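Local coordinates for protein group 3 allergen SMIPP-S Yv6023A04 (Sarcoptes scabiei type hominis, PDB 3H7O) that is a catalytically inactivated scabies mite paralogue of the chymotrypsin-like (S1 family) serine proteases, whose active relatives cleave peptide bonds, at residues 41-46 / 79-84; 88-93 / 215-220. The protein carries 3 engineered substitutions. All coordinates share one frame; numbering follows the deposited sequence.

Contact 1: residues 41-46 / 79-84. Engineered in segment 79-84: Gln83 (natural residue Asn).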
# COMPACT_ATOMS: atom_id res chain seq x y z
N ALA A 41 1.37 4.01 -2.74
CA ALA A 41 1.13 4.06 -4.17
C ALA A 41 1.30 5.49 -4.66
O ALA A 41 0.89 6.44 -3.99
CB ALA A 41 -0.27 3.54 -4.49
N ALA A 42 1.91 5.65 -5.83
CA ALA A 42 2.16 6.98 -6.39
C ALA A 42 0.89 7.76 -6.76
O ALA A 42 0.85 8.98 -6.59
CB ALA A 42 3.10 6.90 -7.59
N HIS A 43 -0.15 7.07 -7.24
CA HIS A 43 -1.32 7.79 -7.75
C HIS A 43 -2.09 8.57 -6.67
O HIS A 43 -2.77 9.55 -6.97
CB HIS A 43 -2.23 6.92 -8.63
CG HIS A 43 -3.04 5.90 -7.89
ND1 HIS A 43 -4.19 6.22 -7.20
CD2 HIS A 43 -2.89 4.56 -7.77
CE1 HIS A 43 -4.70 5.12 -6.68
NE2 HIS A 43 -3.93 4.10 -7.01
N CYS A 44 -1.94 8.14 -5.41
CA CYS A 44 -2.55 8.81 -4.26
C CYS A 44 -1.87 10.14 -3.91
O CYS A 44 -2.52 11.05 -3.38
CB CYS A 44 -2.50 7.89 -3.03
SG CYS A 44 -3.24 6.25 -3.25
N VAL A 45 -0.58 10.26 -4.21
CA VAL A 45 0.24 11.36 -3.67
C VAL A 45 1.03 12.19 -4.69
O VAL A 45 1.52 13.27 -4.35
CB VAL A 45 1.21 10.86 -2.55
CG1 VAL A 45 0.43 10.26 -1.38
CG2 VAL A 45 2.22 9.84 -3.10
N PHE A 46 1.16 11.70 -5.92
CA PHE A 46 2.06 12.31 -6.91
C PHE A 46 1.81 13.80 -7.16
O PHE A 46 2.75 14.54 -7.45
CB PHE A 46 2.06 11.52 -8.23
CG PHE A 46 0.90 11.84 -9.13
CD1 PHE A 46 1.07 12.65 -10.25
CD2 PHE A 46 -0.36 11.30 -8.87
CE1 PHE A 46 0.00 12.94 -11.09
CE2 PHE A 46 -1.44 11.59 -9.71
CZ PHE A 46 -1.26 12.41 -10.81
N SER A 79 9.34 7.43 -8.85
CA SER A 79 10.27 6.76 -9.75
C SER A 79 9.65 6.61 -11.14
O SER A 79 9.14 5.54 -11.49
CB SER A 79 10.69 5.40 -9.19
OG SER A 79 11.63 4.76 -10.04
N PHE A 80 9.69 7.70 -11.91
CA PHE A 80 9.15 7.74 -13.27
C PHE A 80 7.68 7.31 -13.31
O PHE A 80 7.28 6.51 -14.15
CB PHE A 80 9.98 6.87 -14.23
CG PHE A 80 11.44 7.23 -14.29
CD1 PHE A 80 11.92 8.10 -15.27
CD2 PHE A 80 12.35 6.70 -13.37
CE1 PHE A 80 13.28 8.43 -15.34
CE2 PHE A 80 13.70 7.03 -13.42
CZ PHE A 80 14.17 7.90 -14.41
N TYR A 81 6.88 7.84 -12.38
CA TYR A 81 5.45 7.55 -12.36
C TYR A 81 4.77 8.06 -13.62
O TYR A 81 4.98 9.21 -14.02
CB TYR A 81 4.76 8.14 -11.11
CG TYR A 81 3.26 7.97 -11.14
CD1 TYR A 81 2.68 6.71 -11.11
CD2 TYR A 81 2.42 9.08 -11.23
CE1 TYR A 81 1.30 6.55 -11.14
CE2 TYR A 81 1.04 8.93 -11.27
CZ TYR A 81 0.49 7.66 -11.22
OH TYR A 81 -0.87 7.49 -11.26
N ARG A 82 3.96 7.21 -14.23
CA ARG A 82 3.26 7.55 -15.46
C ARG A 82 1.76 7.64 -15.21
O ARG A 82 1.10 6.64 -14.99
CB ARG A 82 3.58 6.52 -16.56
CG ARG A 82 5.07 6.24 -16.76
CD ARG A 82 5.82 7.48 -17.25
NE ARG A 82 5.41 7.88 -18.59
CZ ARG A 82 5.49 9.12 -19.07
NH1 ARG A 82 5.96 10.10 -18.32
NH2 ARG A 82 5.08 9.37 -20.31
N GLN A 83 1.26 8.87 -15.24
CA GLN A 83 -0.14 9.19 -14.94
C GLN A 83 -1.16 8.38 -15.76
O GLN A 83 -2.12 7.84 -15.20
CB GLN A 83 -0.36 10.68 -15.19
CG GLN A 83 -1.53 11.30 -14.44
CD GLN A 83 -1.59 12.81 -14.62
OE1 GLN A 83 -0.65 13.43 -15.11
NE2 GLN A 83 -2.71 13.40 -14.23
N GLU A 84 -0.95 8.30 -17.07
CA GLU A 84 -1.90 7.69 -18.00
C GLU A 84 -2.14 6.19 -17.77
O GLU A 84 -3.27 5.71 -17.88
CB GLU A 84 -1.44 7.94 -19.45
CG GLU A 84 -2.43 7.51 -20.53
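Tyr81 lays its phenol against Ala42 and His43 of the short helix 42-45 and against Phe46 just after it; in the chymotrypsin-like fold this helix follows the barrel strand 37-40. His43 holds the place of the catalytic histidine of active S1 proteases, and it touches Ala183, where those enzymes carry their serine nucleophile. No hydrogen bond crosses the contact.

The CH-pi part is Ala42 CB, which sits over one face of the Tyr81 ring, 3.9 Å from its centroid and displaced toward the rim on the CD1 side. With chi1 at 174°, Tyr81 holds CG anti to its own backbone N, and the ring is carried across to the helix.

Between the aromatics, Tyr81 CE2 stands 3.5 Å above the centre of the Phe46 ring. The two rings meet obliquely, with their planes inclined at 53°.

At the hydroxyl end of Tyr81, OH makes a short, tight contact of 3.0 Å with His43 CB, which is not a hydrogen bond. Apolar contact continues outward at the far end of Phe46. Gln83, an engineered residue, crosses that side chain nearly at right angles with its extended chain, bringing CG to within 3.8 Å of Phe46 CZ.

Contact 2: residues 88-93 / 215-220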
# COMPACT_ATOMS: atom_id res chain seq x y z
N ASN A 88 4.78 2.24 -12.69
CA ASN A 88 5.60 2.69 -11.56
C ASN A 88 4.76 3.38 -10.48
O ASN A 88 5.07 4.50 -10.05
CB ASN A 88 6.75 3.60 -12.02
CG ASN A 88 7.63 2.94 -13.06
OD1 ASN A 88 8.01 1.78 -12.92
ND2 ASN A 88 7.96 3.67 -14.11
N ASP A 89 3.70 2.71 -10.06
CA ASP A 89 2.75 3.27 -9.10
C ASP A 89 3.23 3.03 -7.67
O ASP A 89 2.62 2.29 -6.89
CB ASP A 89 1.37 2.65 -9.33
CG ASP A 89 0.25 3.47 -8.71
OD1 ASP A 89 0.53 4.52 -8.08
OD2 ASP A 89 -0.91 3.06 -8.85
N ILE A 90 4.34 3.69 -7.35
CA ILE A 90 5.01 3.52 -6.07
C ILE A 90 5.64 4.86 -5.66
O ILE A 90 6.14 5.61 -6.51
CB ILE A 90 6.06 2.37 -6.16
CG1 ILE A 90 6.57 1.97 -4.77
CG2 ILE A 90 7.19 2.72 -7.16
CD1 ILE A 90 7.38 0.69 -4.76
N ALA A 91 5.60 5.17 -4.37
CA ALA A 91 6.10 6.45 -3.88
C ALA A 91 6.61 6.32 -2.46
O ALA A 91 6.09 5.53 -1.67
CB ALA A 91 5.02 7.52 -3.95
N ILE A 92 7.64 7.11 -2.14
CA ILE A 92 8.15 7.18 -0.78
C ILE A 92 7.82 8.55 -0.20
O ILE A 92 8.10 9.58 -0.81
CB ILE A 92 9.67 6.90 -0.72
CG1 ILE A 92 9.95 5.48 -1.20
CG2 ILE A 92 10.20 7.09 0.71
CD1 ILE A 92 11.42 5.18 -1.49
N LEU A 93 7.20 8.55 0.98
CA LEU A 93 6.92 9.78 1.70
C LEU A 93 7.99 10.00 2.75
O LEU A 93 8.25 9.12 3.57
CB LEU A 93 5.53 9.72 2.34
CG LEU A 93 4.34 9.36 1.44
CD1 LEU A 93 3.05 9.31 2.24
CD2 LEU A 93 4.20 10.31 0.26
N GLY A 215 10.49 -5.81 -4.86
CA GLY A 215 11.82 -6.28 -5.27
C GLY A 215 12.40 -5.53 -6.46
O GLY A 215 13.61 -5.36 -6.56
N SER A 216 11.52 -5.06 -7.36
CA SER A 216 11.95 -4.31 -8.54
C SER A 216 12.43 -2.90 -8.24
O SER A 216 13.14 -2.30 -9.05
CB SER A 216 10.81 -4.25 -9.56
OG SER A 216 10.41 -5.55 -9.95
N TYR A 217 12.06 -2.38 -7.07
CA TYR A 217 12.37 -1.00 -6.69
C TYR A 217 13.24 -0.90 -5.44
O TYR A 217 13.52 0.21 -4.96
CB TYR A 217 11.08 -0.19 -6.47
CG TYR A 217 10.20 -0.13 -7.70
CD1 TYR A 217 10.34 0.90 -8.63
CD2 TYR A 217 9.22 -1.10 -7.92
CE1 TYR A 217 9.53 0.96 -9.76
CE2 TYR A 217 8.41 -1.05 -9.05
CZ TYR A 217 8.57 -0.02 -9.96
OH TYR A 217 7.77 0.03 -11.08
N VAL A 218 13.68 -2.04 -4.91
CA VAL A 218 14.34 -2.05 -3.61
C VAL A 218 15.71 -1.34 -3.62
O VAL A 218 16.12 -0.79 -2.60
CB VAL A 218 14.39 -3.48 -2.98
CG1 VAL A 218 15.52 -4.30 -3.55
CG2 VAL A 218 14.49 -3.40 -1.47
N SER A 219 16.37 -1.32 -4.77
CA SER A 219 17.61 -0.56 -4.94
C SER A 219 17.34 0.94 -4.80
O SER A 219 18.07 1.66 -4.11
CB SER A 219 18.25 -0.87 -6.30
OG SER A 219 19.45 -0.15 -6.46
N TRP A 220 16.28 1.41 -5.46
CA TRP A 220 15.84 2.80 -5.40
C TRP A 220 15.35 3.16 -3.99
O TRP A 220 15.68 4.24 -3.48
CB TRP A 220 14.75 3.05 -6.45
CG TRP A 220 13.99 4.34 -6.28
CD1 TRP A 220 14.47 5.61 -6.47
CD2 TRP A 220 12.62 4.48 -5.89
NE1 TRP A 220 13.48 6.53 -6.22
CE2 TRP A 220 12.33 5.87 -5.87
CE3 TRP A 220 11.60 3.58 -5.57
CZ2 TRP A 220 11.07 6.37 -5.52
CZ3 TRP A 220 10.34 4.07 -5.23
CH2 TRP A 220 10.09 5.46 -5.21
O HOH W 1 5.13 -0.58 -12.40
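The Tyr217 ring has a methyl over one face and an amide oxygen at its edge: Ile90 CG2 sits 3.8 Å above the centre of the ring, and Asn88 OD1 lies close to the ring plane beside the hydroxyl. The Trp220 indole is met differently. Ile92 CD1 covers one face of the benzo ring, 3.9 Å above the plane and shifted toward the rim, while Ala91 CA approaches the edge at CH2. In the chymotrypsin-like double barrel this is where the C-terminal helix 218-225, with the turn leading into it, is laid against the N-terminal barrel beside strand 91-95.

Ile90 bridges the two aromatics through CG2. This methyl comes from an oblique direction to Trp220 CZ3, 3.9 Å away, while it also serves the Tyr217 face, and Ile90 CD1 follows the ring toward CG and CD2. Ile92 and Trp220 meet from opposite directions. A chi1 of 166° swings the indole of Trp220 off the helix, beside its carbonyl carbon, to the strand. Leu39 of strand 37-40 also packs on both isoleucines.

The polar end is compact. Amide and phenol planes are almost perpendicular, 83° apart, yet Tyr217 OH stays in the carbonyl plane of Asn88 and donates to a lone pair of OD1 at 2.6 Å, with a C=O...O angle of 134°. The other half of that amide, ND2, is held by Phe80 O, which should fix the amide's rotation. Water 1 completes a closed circuit: it accepts from Asn88 N at 2.9 Å and donates to Tyr217 OH at 3.0 Å, so the buried phenol oxygen both gives and receives a hydrogen bond.

Overall arrangement
From the N terminus, the chain leaves barrel strand 37-40 through 41-46, runs out along strands 54-57 and 68-78, and returns at 79-84, where contact 1 closes the loop. Residues 88-93 follow almost at once and include the start of strand 91-95 of the same barrel. Contact 2 then spans 121 residues, including most of the C-terminal barrel, before 215-220 comes back at the start of the final helix. The contacts are in series, neither nested nor crossed. They nevertheless adjoin: Asp89 OD1, in 88-93, accepts from His43 N, in 41-46. Contact 1 is thus local to the N-terminal barrel, while contact 2 joins that barrel to the C-terminal helix.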